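Local coordinates for protein esterase (Thermotoga maritima, PDB 3DOH) that probably hydrolyses carboxylic esters as a thermostable esterase with an immunoglobulin-like domain joined to an alpha/beta-hydrolase domain, at residues V329-L334 and G339-T344; K242-V247 and T277-M282; F16-K21 and S361-Y366; N93-G98 and N190-A195. One frame throughout, in Å; residues are numbered along the deposited sequence.

Interaction 1: V329-L334 and G339-T344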
loop_
_atom_site.group_PDB
_atom_site.type_symbol
_atom_site.label_atom_id
_atom_site.label_comp_id
_atom_site.label_asym_id
_atom_site.label_seq_id
_atom_site.Cartn_x
_atom_site.Cartn_y
_atom_site.Cartn_z
ATOM N N VAL A 329 -4.184 -41.454 19.233
ATOM C CA VAL A 329 -4.139 -42.751 19.871
ATOM C C VAL A 329 -5.513 -43.193 20.389
ATOM O O VAL A 329 -5.889 -44.329 20.145
ATOM C CB VAL A 329 -2.995 -42.907 20.920
ATOM C CG1 VAL A 329 -3.233 -41.987 22.139
ATOM C CG2 VAL A 329 -2.889 -44.350 21.337
ATOM N N LEU A 330 -6.270 -42.314 21.062
ATOM C CA LEU A 330 -7.600 -42.701 21.523
ATOM C C LEU A 330 -8.500 -43.025 20.330
ATOM O O LEU A 330 -9.195 -44.050 20.303
ATOM C CB LEU A 330 -8.244 -41.607 22.373
ATOM C CG LEU A 330 -7.791 -41.283 23.809
ATOM C CD1 LEU A 330 -7.086 -42.438 24.524
ATOM C CD2 LEU A 330 -6.907 -40.068 23.798
ATOM N N VAL A 331 -8.472 -42.156 19.326
ATOM C CA VAL A 331 -9.350 -42.345 18.165
ATOM C C VAL A 331 -9.069 -43.678 17.464
ATOM O O VAL A 331 -10.016 -44.431 17.158
ATOM C CB VAL A 331 -9.247 -41.196 17.161
ATOM C CG1 VAL A 331 -10.031 -41.522 15.973
ATOM C CG2 VAL A 331 -9.753 -39.940 17.772
ATOM N N LYS A 332 -7.786 -43.977 17.218
ATOM C CA LYS A 332 -7.389 -45.245 16.577
ATOM C C LYS A 332 -8.030 -46.430 17.260
ATOM O O LYS A 332 -8.683 -47.251 16.598
ATOM C CB LYS A 332 -5.876 -45.437 16.577
ATOM C CG LYS A 332 -5.333 -46.423 15.536
ATOM C CD LYS A 332 -3.777 -46.440 15.600
ATOM C CE LYS A 332 -3.084 -47.265 14.494
ATOM N NZ LYS A 332 -3.718 -48.583 14.251
ATOM N N LYS A 333 -7.861 -46.506 18.577
ATOM C CA LYS A 333 -8.351 -47.637 19.363
ATOM C C LYS A 333 -9.875 -47.647 19.341
ATOM O O LYS A 333 -10.496 -48.673 19.022
ATOM C CB LYS A 333 -7.786 -47.545 20.801
ATOM C CG LYS A 333 -8.073 -48.709 21.740
ATOM C CD LYS A 333 -7.410 -50.018 21.286
ATOM C CE LYS A 333 -7.817 -51.211 22.183
ATOM N NZ LYS A 333 -7.235 -52.471 21.656
ATOM N N LEU A 334 -10.477 -46.497 19.643
ATOM C CA LEU A 334 -11.927 -46.381 19.587
ATOM C C LEU A 334 -12.452 -47.000 18.302
ATOM O O LEU A 334 -13.330 -47.854 18.322
ATOM C CB LEU A 334 -12.367 -44.917 19.656
ATOM C CG LEU A 334 -12.940 -44.411 20.979
ATOM C CD1 LEU A 334 -13.950 -45.392 21.594
ATOM C CD2 LEU A 334 -11.787 -44.208 21.900
ATOM N N GLY A 339 -16.127 -48.504 18.117
ATOM C CA GLY A 339 -16.133 -47.107 17.697
ATOM C C GLY A 339 -17.241 -46.221 18.255
ATOM O O GLY A 339 -17.291 -45.936 19.452
ATOM N N LYS A 340 -18.131 -45.792 17.364
ATOM C CA LYS A 340 -18.970 -44.573 17.512
ATOM C C LYS A 340 -18.068 -43.353 17.860
ATOM O O LYS A 340 -18.284 -42.671 18.878
ATOM C CB LYS A 340 -20.096 -44.771 18.538
ATOM C CG LYS A 340 -20.849 -46.118 18.398
ATOM C CD LYS A 340 -21.881 -46.332 19.523
ATOM C CE LYS A 340 -23.263 -45.645 19.258
ATOM N NZ LYS A 340 -24.209 -45.763 20.443
ATOM N N VAL A 341 -17.071 -43.100 16.988
ATOM C CA VAL A 341 -16.094 -42.018 17.128
ATOM C C VAL A 341 -15.952 -41.248 15.822
ATOM O O VAL A 341 -15.777 -41.870 14.786
ATOM C CB VAL A 341 -14.691 -42.551 17.547
ATOM C CG1 VAL A 341 -14.079 -43.423 16.459
ATOM C CG2 VAL A 341 -13.757 -41.413 17.898
ATOM N N ARG A 342 -16.029 -39.910 15.877
ATOM C CA ARG A 342 -15.577 -39.010 14.799
ATOM C C ARG A 342 -14.317 -38.236 15.202
ATOM O O ARG A 342 -13.989 -38.078 16.394
ATOM C CB ARG A 342 -16.633 -37.988 14.420
ATOM C CG ARG A 342 -17.946 -38.541 13.938
ATOM C CD ARG A 342 -18.899 -37.398 13.646
ATOM N NE ARG A 342 -20.084 -37.948 13.026
ATOM C CZ ARG A 342 -20.937 -37.271 12.249
ATOM N NH1 ARG A 342 -20.752 -35.971 11.981
ATOM N NH2 ARG A 342 -21.990 -37.923 11.737
ATOM N N TYR A 343 -13.627 -37.740 14.179
ATOM C CA TYR A 343 -12.337 -37.117 14.326
ATOM C C TYR A 343 -12.066 -36.202 13.164
ATOM O O TYR A 343 -11.951 -36.648 12.010
ATOM C CB TYR A 343 -11.217 -38.160 14.408
ATOM C CG TYR A 343 -9.878 -37.575 14.739
ATOM C CD1 TYR A 343 -9.708 -36.718 15.841
ATOM C CD2 TYR A 343 -8.778 -37.886 13.973
ATOM C CE1 TYR A 343 -8.461 -36.166 16.130
ATOM C CE2 TYR A 343 -7.531 -37.371 14.255
ATOM C CZ TYR A 343 -7.352 -36.517 15.320
ATOM O OH TYR A 343 -6.059 -36.005 15.561
ATOM N N THR A 344 -11.979 -34.920 13.509
ATOM C CA THR A 344 -11.547 -33.853 12.662
ATOM C C THR A 344 -10.194 -33.423 13.226
ATOM O O THR A 344 -10.128 -33.000 14.378
ATOM C CB THR A 344 -12.533 -32.698 12.814
ATOM O OG1 THR A 344 -13.840 -33.171 12.501
ATOM C CG2 THR A 344 -12.183 -31.544 11.894
#

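Interaction 2: K242-V247 and T277-M282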
loop_
_atom_site.group_PDB
_atom_site.type_symbol
_atom_site.label_atom_id
_atom_site.label_comp_id
_atom_site.label_asym_id
_atom_site.label_seq_id
_atom_site.Cartn_x
_atom_site.Cartn_y
_atom_site.Cartn_z
ATOM N N LYS A 242 -9.679 -34.289 42.487
ATOM C CA LYS A 242 -10.779 -33.793 43.324
ATOM C C LYS A 242 -11.706 -32.875 42.561
ATOM O O LYS A 242 -12.932 -33.046 42.653
ATOM C CB LYS A 242 -10.271 -33.072 44.575
ATOM C CG LYS A 242 -9.956 -33.976 45.732
ATOM C CD LYS A 242 -8.725 -33.461 46.467
ATOM C CE LYS A 242 -8.310 -34.352 47.641
ATOM N NZ LYS A 242 -8.299 -35.815 47.305
ATOM N N PRO A 243 -11.149 -31.883 41.835
ATOM C CA PRO A 243 -12.051 -31.022 41.104
ATOM C C PRO A 243 -12.995 -31.761 40.153
ATOM O O PRO A 243 -14.175 -31.483 40.166
ATOM C CB PRO A 243 -11.104 -30.082 40.373
ATOM C CG PRO A 243 -9.916 -29.989 41.231
ATOM C CD PRO A 243 -9.753 -31.425 41.691
ATOM N N LEU A 244 -12.517 -32.719 39.380
ATOM C CA LEU A 244 -13.403 -33.484 38.516
ATOM C C LEU A 244 -14.407 -34.203 39.367
ATOM O O LEU A 244 -15.594 -34.151 39.081
ATOM C CB LEU A 244 -12.641 -34.519 37.698
ATOM C CG LEU A 244 -13.086 -34.991 36.293
ATOM C CD1 LEU A 244 -12.588 -36.417 36.064
ATOM C CD2 LEU A 244 -14.574 -34.945 36.002
ATOM N N LEU A 245 -13.944 -34.880 40.418
ATOM C CA LEU A 245 -14.856 -35.645 41.268
ATOM C C LEU A 245 -15.923 -34.763 41.836
ATOM O O LEU A 245 -17.090 -35.115 41.869
ATOM C CB LEU A 245 -14.114 -36.335 42.400
ATOM C CG LEU A 245 -13.296 -37.502 41.872
ATOM C CD1 LEU A 245 -12.372 -37.984 42.982
ATOM C CD2 LEU A 245 -14.198 -38.598 41.352
ATOM N N ALA A 246 -15.529 -33.591 42.268
ATOM C CA ALA A 246 -16.500 -32.678 42.738
ATOM C C ALA A 246 -17.539 -32.443 41.600
ATOM O O ALA A 246 -18.722 -32.722 41.811
ATOM C CB ALA A 246 -15.820 -31.423 43.214
ATOM N N VAL A 247 -17.112 -32.013 40.393
ATOM C CA VAL A 247 -18.029 -31.804 39.235
ATOM C C VAL A 247 -19.103 -32.898 39.087
ATOM O O VAL A 247 -20.281 -32.624 38.858
ATOM C CB VAL A 247 -17.245 -31.684 37.907
ATOM C CG1 VAL A 247 -18.180 -31.614 36.699
ATOM C CG2 VAL A 247 -16.314 -30.500 37.951
ATOM N N THR A 277 -12.362 -34.301 30.052
ATOM C CA THR A 277 -13.465 -34.928 29.343
ATOM C C THR A 277 -13.156 -36.397 29.146
ATOM O O THR A 277 -14.002 -37.246 29.438
ATOM C CB THR A 277 -13.774 -34.192 27.993
ATOM O OG1 THR A 277 -14.087 -32.831 28.285
ATOM C CG2 THR A 277 -14.948 -34.833 27.204
ATOM N N TRP A 278 -11.961 -36.718 28.653
ATOM C CA TRP A 278 -11.629 -38.136 28.405
ATOM C C TRP A 278 -11.730 -38.917 29.706
ATOM O O TRP A 278 -12.230 -40.049 29.694
ATOM C CB TRP A 278 -10.218 -38.318 27.867
ATOM C CG TRP A 278 -10.076 -38.046 26.433
ATOM C CD1 TRP A 278 -9.337 -37.036 25.857
ATOM C CD2 TRP A 278 -10.655 -38.803 25.340
ATOM N NE1 TRP A 278 -9.434 -37.118 24.495
ATOM C CE2 TRP A 278 -10.231 -38.186 24.143
ATOM C CE3 TRP A 278 -11.501 -39.931 25.263
ATOM C CZ2 TRP A 278 -10.613 -38.657 22.875
ATOM C CZ3 TRP A 278 -11.887 -40.403 23.995
ATOM C CH2 TRP A 278 -11.439 -39.767 22.821
ATOM N N THR A 279 -11.233 -38.316 30.807
ATOM C CA THR A 279 -11.165 -38.970 32.104
ATOM C C THR A 279 -12.571 -39.199 32.646
ATOM O O THR A 279 -12.908 -40.309 33.059
ATOM C CB THR A 279 -10.273 -38.171 33.111
ATOM O OG1 THR A 279 -8.908 -38.126 32.637
ATOM C CG2 THR A 279 -10.306 -38.798 34.530
ATOM N N ALA A 280 -13.382 -38.139 32.626
ATOM C CA ALA A 280 -14.804 -38.193 33.017
ATOM C C ALA A 280 -15.609 -39.313 32.383
ATOM O O ALA A 280 -16.315 -40.042 33.070
ATOM C CB ALA A 280 -15.474 -36.886 32.733
ATOM N N ILE A 281 -15.542 -39.440 31.070
ATOM C CA ILE A 281 -16.374 -40.439 30.414
ATOM C C ILE A 281 -15.841 -41.839 30.652
ATOM O O ILE A 281 -16.599 -42.776 30.717
ATOM C CB ILE A 281 -16.557 -40.171 28.888
ATOM C CG1 ILE A 281 -15.204 -40.111 28.166
ATOM C CG2 ILE A 281 -17.454 -38.936 28.647
ATOM C CD1 ILE A 281 -15.309 -40.160 26.709
ATOM N N MET A 282 -14.538 -41.983 30.779
ATOM C CA MET A 282 -13.930 -43.276 30.985
ATOM C C MET A 282 -14.166 -43.757 32.424
ATOM O O MET A 282 -14.351 -44.962 32.681
ATOM C CB MET A 282 -12.436 -43.188 30.687
ATOM C CG MET A 282 -12.021 -43.611 29.285
ATOM S SD MET A 282 -10.299 -43.186 29.047
ATOM C CE MET A 282 -10.105 -43.407 27.284
#

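Interaction 3: F16-K21 and S361-Y366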
loop_
_atom_site.group_PDB
_atom_site.type_symbol
_atom_site.label_atom_id
_atom_site.label_comp_id
_atom_site.label_asym_id
_atom_site.label_seq_id
_atom_site.Cartn_x
_atom_site.Cartn_y
_atom_site.Cartn_z
ATOM N N PHE A 16 -16.171 -13.805 22.444
ATOM C CA PHE A 16 -15.809 -14.103 21.061
ATOM C C PHE A 16 -14.926 -15.367 21.014
ATOM O O PHE A 16 -14.370 -15.788 22.053
ATOM C CB PHE A 16 -15.086 -12.919 20.418
ATOM C CG PHE A 16 -15.957 -11.737 20.186
ATOM C CD1 PHE A 16 -16.028 -10.710 21.137
ATOM C CD2 PHE A 16 -16.752 -11.648 19.030
ATOM C CE1 PHE A 16 -16.867 -9.602 20.940
ATOM C CE2 PHE A 16 -17.593 -10.566 18.825
ATOM C CZ PHE A 16 -17.645 -9.531 19.754
ATOM N N PRO A 17 -14.765 -15.975 19.812
ATOM C CA PRO A 17 -14.043 -17.244 19.829
ATOM C C PRO A 17 -12.712 -17.221 20.603
ATOM O O PRO A 17 -12.353 -18.227 21.229
ATOM C CB PRO A 17 -13.877 -17.560 18.339
ATOM C CG PRO A 17 -15.118 -16.938 17.714
ATOM C CD PRO A 17 -15.207 -15.614 18.442
ATOM N N GLU A 18 -11.997 -16.094 20.601
ATOM C CA GLU A 18 -10.710 -16.035 21.323
ATOM C C GLU A 18 -10.862 -15.431 22.734
ATOM O O GLU A 18 -9.872 -15.034 23.367
ATOM C CB GLU A 18 -9.660 -15.282 20.512
ATOM C CG GLU A 18 -9.750 -15.518 18.976
ATOM C CD GLU A 18 -10.386 -14.343 18.195
ATOM O OE1 GLU A 18 -11.653 -14.344 17.968
ATOM O OE2 GLU A 18 -9.598 -13.415 17.819
ATOM N N GLY A 19 -12.109 -15.374 23.216
ATOM C CA GLY A 19 -12.413 -14.884 24.542
ATOM C C GLY A 19 -13.231 -13.615 24.584
ATOM O O GLY A 19 -13.652 -13.087 23.537
ATOM N N GLU A 20 -13.447 -13.117 25.797
ATOM C CA GLU A 20 -14.389 -12.035 26.037
ATOM C C GLU A 20 -13.759 -10.683 25.729
ATOM O O GLU A 20 -12.655 -10.378 26.181
ATOM C CB GLU A 20 -14.884 -12.066 27.485
ATOM C CG GLU A 20 -15.753 -10.880 27.870
ATOM C CD GLU A 20 -15.748 -10.615 29.362
ATOM O OE1 GLU A 20 -14.703 -10.849 30.006
ATOM O OE2 GLU A 20 -16.789 -10.172 29.891
ATOM N N LYS A 21 -14.475 -9.879 24.953
ATOM C CA LYS A 21 -13.990 -8.596 24.508
ATOM C C LYS A 21 -15.074 -7.593 24.809
ATOM O O LYS A 21 -16.267 -7.928 24.810
ATOM C CB LYS A 21 -13.756 -8.549 23.004
ATOM C CG LYS A 21 -12.785 -9.555 22.320
ATOM C CD LYS A 21 -12.678 -9.159 20.824
ATOM C CE LYS A 21 -11.696 -9.985 20.061
ATOM N NZ LYS A 21 -10.312 -9.729 20.514
ATOM N N SER A 361 -7.407 -25.075 19.254
ATOM C CA SER A 361 -8.283 -25.738 18.301
ATOM C C SER A 361 -9.734 -25.732 18.751
ATOM O O SER A 361 -10.621 -26.172 18.010
ATOM C CB SER A 361 -7.807 -27.154 17.974
ATOM O OG SER A 361 -7.450 -27.865 19.141
ATOM N N TRP A 362 -9.987 -25.247 19.966
ATOM C CA TRP A 362 -11.363 -25.183 20.458
ATOM C C TRP A 362 -12.138 -24.082 19.711
ATOM O O TRP A 362 -13.379 -24.126 19.595
ATOM C CB TRP A 362 -11.378 -24.957 21.954
ATOM C CG TRP A 362 -10.507 -23.805 22.434
ATOM C CD1 TRP A 362 -10.857 -22.469 22.491
ATOM C CD2 TRP A 362 -9.160 -23.886 22.943
ATOM N NE1 TRP A 362 -9.798 -21.722 22.994
ATOM C CE2 TRP A 362 -8.754 -22.565 23.284
ATOM C CE3 TRP A 362 -8.266 -24.937 23.152
ATOM C CZ2 TRP A 362 -7.483 -22.276 23.822
ATOM C CZ3 TRP A 362 -6.984 -24.644 23.691
ATOM C CH2 TRP A 362 -6.621 -23.324 24.031
ATOM N N ILE A 363 -11.385 -23.119 19.182
ATOM C CA ILE A 363 -11.945 -21.993 18.427
ATOM C C ILE A 363 -12.716 -22.382 17.147
ATOM O O ILE A 363 -13.883 -22.064 17.026
ATOM C CB ILE A 363 -10.852 -20.974 18.109
ATOM C CG1 ILE A 363 -10.364 -20.328 19.420
ATOM C CG2 ILE A 363 -11.359 -19.963 17.090
ATOM C CD1 ILE A 363 -8.939 -19.769 19.374
ATOM N N PRO A 364 -12.097 -23.080 16.190
ATOM C CA PRO A 364 -12.997 -23.469 15.104
ATOM C C PRO A 364 -14.031 -24.481 15.532
ATOM O O PRO A 364 -15.100 -24.583 14.909
ATOM C CB PRO A 364 -12.075 -24.134 14.083
ATOM C CG PRO A 364 -10.784 -24.280 14.732
ATOM C CD PRO A 364 -10.713 -23.507 15.972
ATOM N N THR A 365 -13.716 -25.262 16.559
ATOM C CA THR A 365 -14.569 -26.382 16.915
ATOM C C THR A 365 -15.905 -25.885 17.424
ATOM O O THR A 365 -16.930 -26.331 16.941
ATOM C CB THR A 365 -13.878 -27.253 17.941
ATOM O OG1 THR A 365 -12.662 -27.709 17.356
ATOM C CG2 THR A 365 -14.716 -28.418 18.316
ATOM N N TYR A 366 -15.889 -24.949 18.375
ATOM C CA TYR A 366 -17.133 -24.368 18.882
ATOM C C TYR A 366 -17.848 -23.510 17.854
ATOM O O TYR A 366 -19.022 -23.150 18.037
ATOM C CB TYR A 366 -16.931 -23.632 20.221
ATOM C CG TYR A 366 -16.585 -24.609 21.325
ATOM C CD1 TYR A 366 -17.329 -25.779 21.485
ATOM C CD2 TYR A 366 -15.495 -24.395 22.190
ATOM C CE1 TYR A 366 -17.010 -26.701 22.489
ATOM C CE2 TYR A 366 -15.175 -25.344 23.189
ATOM C CZ TYR A 366 -15.951 -26.472 23.325
ATOM O OH TYR A 366 -15.673 -27.409 24.277
#

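Interaction 4: N93-G98 and N190-A195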
loop_
_atom_site.group_PDB
_atom_site.type_symbol
_atom_site.label_atom_id
_atom_site.label_comp_id
_atom_site.label_asym_id
_atom_site.label_seq_id
_atom_site.Cartn_x
_atom_site.Cartn_y
_atom_site.Cartn_z
ATOM N N ASN A 93 -9.604 -7.540 24.194
ATOM C CA ASN A 93 -9.681 -8.657 25.146
ATOM C C ASN A 93 -9.745 -8.225 26.587
ATOM O O ASN A 93 -9.101 -7.267 26.971
ATOM C CB ASN A 93 -8.499 -9.581 24.954
ATOM C CG ASN A 93 -8.586 -10.360 23.637
ATOM O OD1 ASN A 93 -9.377 -11.292 23.491
ATOM N ND2 ASN A 93 -7.771 -9.964 22.661
ATOM N N THR A 94 -10.529 -8.920 27.396
ATOM C CA THR A 94 -10.572 -8.601 28.831
ATOM C C THR A 94 -9.536 -9.410 29.626
ATOM O O THR A 94 -9.204 -9.081 30.776
ATOM C CB THR A 94 -11.991 -8.758 29.432
ATOM O OG1 THR A 94 -12.444 -10.090 29.225
ATOM C CG2 THR A 94 -12.953 -7.810 28.758
ATOM N N ILE A 95 -8.999 -10.442 28.994
ATOM C CA ILE A 95 -8.200 -11.401 29.708
ATOM C C ILE A 95 -6.768 -11.321 29.246
ATOM O O ILE A 95 -6.475 -11.615 28.092
ATOM C CB ILE A 95 -8.739 -12.850 29.519
ATOM C CG1 ILE A 95 -10.195 -12.941 30.013
ATOM C CG2 ILE A 95 -7.784 -13.882 30.201
ATOM C CD1 ILE A 95 -10.896 -14.271 29.745
ATOM N N VAL A 96 -5.866 -10.936 30.138
ATOM C CA VAL A 96 -4.454 -11.017 29.798
ATOM C C VAL A 96 -3.906 -12.394 30.194
ATOM O O VAL A 96 -4.083 -12.848 31.329
ATOM C CB VAL A 96 -3.593 -9.788 30.308
ATOM C CG1 VAL A 96 -3.256 -9.907 31.784
ATOM C CG2 VAL A 96 -2.299 -9.612 29.450
ATOM N N PHE A 97 -3.306 -13.058 29.202
ATOM C CA PHE A 97 -2.618 -14.333 29.362
ATOM C C PHE A 97 -1.336 -14.098 30.125
ATOM O O PHE A 97 -0.330 -13.777 29.517
ATOM C CB PHE A 97 -2.212 -14.949 27.993
ATOM C CG PHE A 97 -3.357 -15.153 27.022
ATOM C CD1 PHE A 97 -4.440 -15.994 27.345
ATOM C CD2 PHE A 97 -3.340 -14.517 25.761
ATOM C CE1 PHE A 97 -5.512 -16.192 26.443
ATOM C CE2 PHE A 97 -4.402 -14.690 24.838
ATOM C CZ PHE A 97 -5.498 -15.541 25.186
ATOM N N GLY A 98 -1.371 -14.249 31.444
ATOM C CA GLY A 98 -0.147 -14.253 32.244
ATOM C C GLY A 98 0.580 -15.605 32.139
ATOM O O GLY A 98 0.150 -16.491 31.369
ATOM N N ASN A 190 -14.915 -17.606 39.430
ATOM C CA ASN A 190 -16.139 -18.047 38.783
ATOM C C ASN A 190 -16.499 -17.263 37.492
ATOM O O ASN A 190 -17.680 -17.169 37.112
ATOM C CB ASN A 190 -17.307 -17.993 39.774
ATOM C CG ASN A 190 -18.297 -19.112 39.560
ATOM O OD1 ASN A 190 -18.160 -19.898 38.624
ATOM N ND2 ASN A 190 -19.304 -19.201 40.418
ATOM N N TYR A 191 -15.509 -16.694 36.819
ATOM C CA TYR A 191 -15.801 -15.910 35.621
ATOM C C TYR A 191 -14.997 -16.413 34.433
ATOM O O TYR A 191 -15.537 -16.699 33.364
ATOM C CB TYR A 191 -15.505 -14.428 35.866
ATOM C CG TYR A 191 -16.138 -13.501 34.853
ATOM C CD1 TYR A 191 -17.350 -12.876 35.118
ATOM C CD2 TYR A 191 -15.524 -13.251 33.634
ATOM C CE1 TYR A 191 -17.933 -12.028 34.195
ATOM C CE2 TYR A 191 -16.099 -12.403 32.705
ATOM C CZ TYR A 191 -17.303 -11.795 32.991
ATOM O OH TYR A 191 -17.880 -10.951 32.069
ATOM N N LEU A 192 -13.694 -16.513 34.647
ATOM C CA LEU A 192 -12.741 -17.017 33.652
ATOM C C LEU A 192 -13.236 -18.138 32.756
ATOM O O LEU A 192 -13.062 -18.058 31.534
ATOM C CB LEU A 192 -11.476 -17.469 34.348
ATOM C CG LEU A 192 -10.228 -16.646 34.052
ATOM C CD1 LEU A 192 -10.498 -15.245 33.456
ATOM C CD2 LEU A 192 -9.416 -16.568 35.321
ATOM N N GLN A 193 -13.875 -19.144 33.355
ATOM C CA GLN A 193 -14.134 -20.427 32.668
ATOM C C GLN A 193 -15.291 -20.310 31.691
ATOM O O GLN A 193 -15.590 -21.221 30.883
ATOM C CB GLN A 193 -14.327 -21.586 33.679
ATOM C CG GLN A 193 -15.714 -21.762 34.283
ATOM C CD GLN A 193 -15.989 -20.814 35.436
ATOM O OE1 GLN A 193 -15.256 -19.839 35.641
ATOM N NE2 GLN A 193 -17.050 -21.092 36.200
ATOM N N VAL A 194 -15.913 -19.146 31.756
ATOM C CA VAL A 194 -17.073 -18.865 30.978
ATOM C C VAL A 194 -16.720 -17.719 30.003
ATOM O O VAL A 194 -17.484 -17.403 29.102
ATOM C CB VAL A 194 -18.261 -18.608 31.979
ATOM C CG1 VAL A 194 -18.850 -17.209 31.890
ATOM C CG2 VAL A 194 -19.317 -19.706 31.902
ATOM N N ALA A 195 -15.549 -17.121 30.148
ATOM C CA ALA A 195 -15.225 -15.964 29.364
ATOM C C ALA A 195 -13.995 -16.180 28.478
ATOM O O ALA A 195 -13.780 -15.467 27.493
ATOM C CB ALA A 195 -15.008 -14.803 30.262
#

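Interaction 1: V329-L334 and G339-T344
Within the beta-alpha-beta unit formed by strand 311-316, helix 325-336 and strand 341-346 of the alpha/beta-hydrolase domain, Val331 and Leu334 of the helix rest on Val341 and Tyr343 of the strand that follows it. The axes of the two short segments come within 8.8 Å and run at 144°, so the chain nearly reverses as it passes from helix to strand. Val331 does most of its work on Tyr343: CG2 lies 4.1 Å from the ring centroid, over one face, 28° off the ring normal, which makes a CH-pi contact. With CG1 anti to the backbone N (174°), the other methyl falls on the Tyr343 CB, 3.9 Å away. One turn on, Leu334 touches through the root of its side chain, CB to Val341 CG1 at 3.9 Å. Gly339 brings the chain round with a positive phi that suits glycine. The Tyr343 hydroxyl is hydrogen-bonded to Glu345 OE1, while Val211 of the second subunit packs on both Val331 and Tyr343. With an alanine in place of Val331, the ring face would probably lose its CH-pi partner and a gap open between helix and strand. Between the side chains the grip is one of dispersion and shape, aliphatic carbons against one another and a ring face, with the tyrosine's polar end satisfied separately.

Interaction 2: K242-V247 and T277-M282
Leu244 alone carries the contact of segment 242-247 with Thr279 and Ala280 of segment 277-282. Just before it, Lys242 and Pro243 open the helix, and their carbonyls fix its first turn: Lys242 O accepts Ala246 N at 2.7 Å and Pro243 O accepts Val247 N at 3.0 Å. Leu244 then points at the second helix, its CG turned broadly away from its own backbone N (chi1 -150°), and the fork of its two methyls straddles neighbouring residues. CD1 meets Thr279 CG2 at 3.6 Å and reaches the backbone as well, 3.9 Å from Ala280 N; CD2 lies 3.9 Å from Ala280 CB. Thr279 can offer a methyl here because CG2 stands opposite its backbone N, while OG1 is engaged in hydrogen bonds with Tyr275 O, one turn back, and with Phe238 O, which comes from just ahead of the first helix. Further along, Ala246 touches Asp151 and Val247 packs on Trp227. Through Leu244, helix 242-257 packs beside helix 272-283, which follows the probable nucleophile elbow at Ser271. That second helix lies against the central sheet: Ala280 and Thr277 touch Ile267 of strand 264-270, Thr277 also meets Ala291 of strand 290-294, and Trp278 reaches Val313 of strand 311-316.

Interaction 3: F16-K21 and S361-Y366
Ile363 lies against Pro17 with both branches of its side chain. CG2 meets the proline ring at Pro17 CB, 3.7 Å away, and CG1 comes up to Pro17 O at 3.4 Å. The end of the longer branch, CD1, carries on to the aliphatic part of Glu18, 4.3 Å from its CG. CG1 stands beside the backbone N of Ile363 and CG2 opposite it (chi1 -67°), which lets the two branches bear on the ring and on the carbonyl at once. No hydrogen bond crosses between the segments. Cut back to an alanine, Ile363 would probably leave Pro17 CB and the aliphatic part of Glu18 without their partner and open a gap between turn and helix. Pro17 and Glu18 are the two central residues of a type I turn, closed by Gly19 N to Phe16 O at 2.6 Å; the return bond, Phe16 N to Gly19 O at 2.8 Å, completes the hairpin pair. This is the tight tip of the beta hairpin joining strands 8-16 and 19-29 of the Ig-like domain, and it presses on a short helix of the alpha/beta-hydrolase part. Gly19 takes backbone angles that call for glycine. On the helix side, Thr365 OG1 hydrogen-bonds back to Ser361 O at 2.6 Å and also pairs with Tyr346 OH. Farther out, Ile363 packs on Trp356, Pro17 reaches Arg198, and Trp362 meets edge-to-face with His359, a member of the probable Ser-His-Asp triad with Ser271 and Asp319.

Interaction 4: N93-G98 and N190-A195
A small, buried contact between domains, made by van der Waals packing with no hydrogen bond between the segments, brings Ile95, from a loop of the Ig-like part, onto Leu192 and Ala195 of a short helical turn in the hydrolase part. Ile95 touches with the end of its longer branch: CD1 lies 3.9 Å from Leu192 CD1, 3.8 Å from Ala195 O and 4.2 Å from Ala195 CB. An extended second torsion (174°) carries that methyl well out from the loop backbone, so one carbon meets a methyl, a carbonyl and a beta carbon. Leu192 CD1 also approaches Ile95 CG1, at 4.2 Å, the two side chains crossing at a slant. The loop 93-98 runs between strands 80-85 and 110-114 of the Ig-like fold, while segment 190-195 belongs to the alpha/beta-hydrolase domain and follows strand 174-180 of its central sheet. The helical turn is weakly bonded, with Ala195 N reaching Leu192 O at 3.0 Å. Beside it Gln193 NE2 donates to Asn190 OD1 at 2.9 Å, with an angle of 159° at the hydrogen; the donor lies in the carbonyl plane of the asparagine, and the acceptor almost in the glutamine's amide plane. The same nitrogen bonds to Ala218 O, and Asn190 ND2 is bound to Tyr160 O, so both amides are pinned to neighbouring backbone. Glu20 bridges the two segments from its hairpin, one carboxylate oxygen bonded to Thr94 OG1 and the other to Tyr191 OH, and Arg105 forms a salt bridge with it.

From the N terminus, the hairpin tip at 16-21 waits until 361-366 to close interaction 3, the longest loop here, and the other three contacts all fall within its span. Interaction 4 comes first, joining 93-98 to 190-195. Interaction 2 and then interaction 1 follow in series, with no crossing; they close shorter loops inside the hydrolase domain. Interactions 3 and 4, with centres about 12 Å apart, both tie the Ig-like domain to the hydrolase domain and adjoin each other. Interactions 1 and 2 hold helices around the central sheet, and they touch where Leu330 CB comes within 3.7 Å of Trp278 CH2.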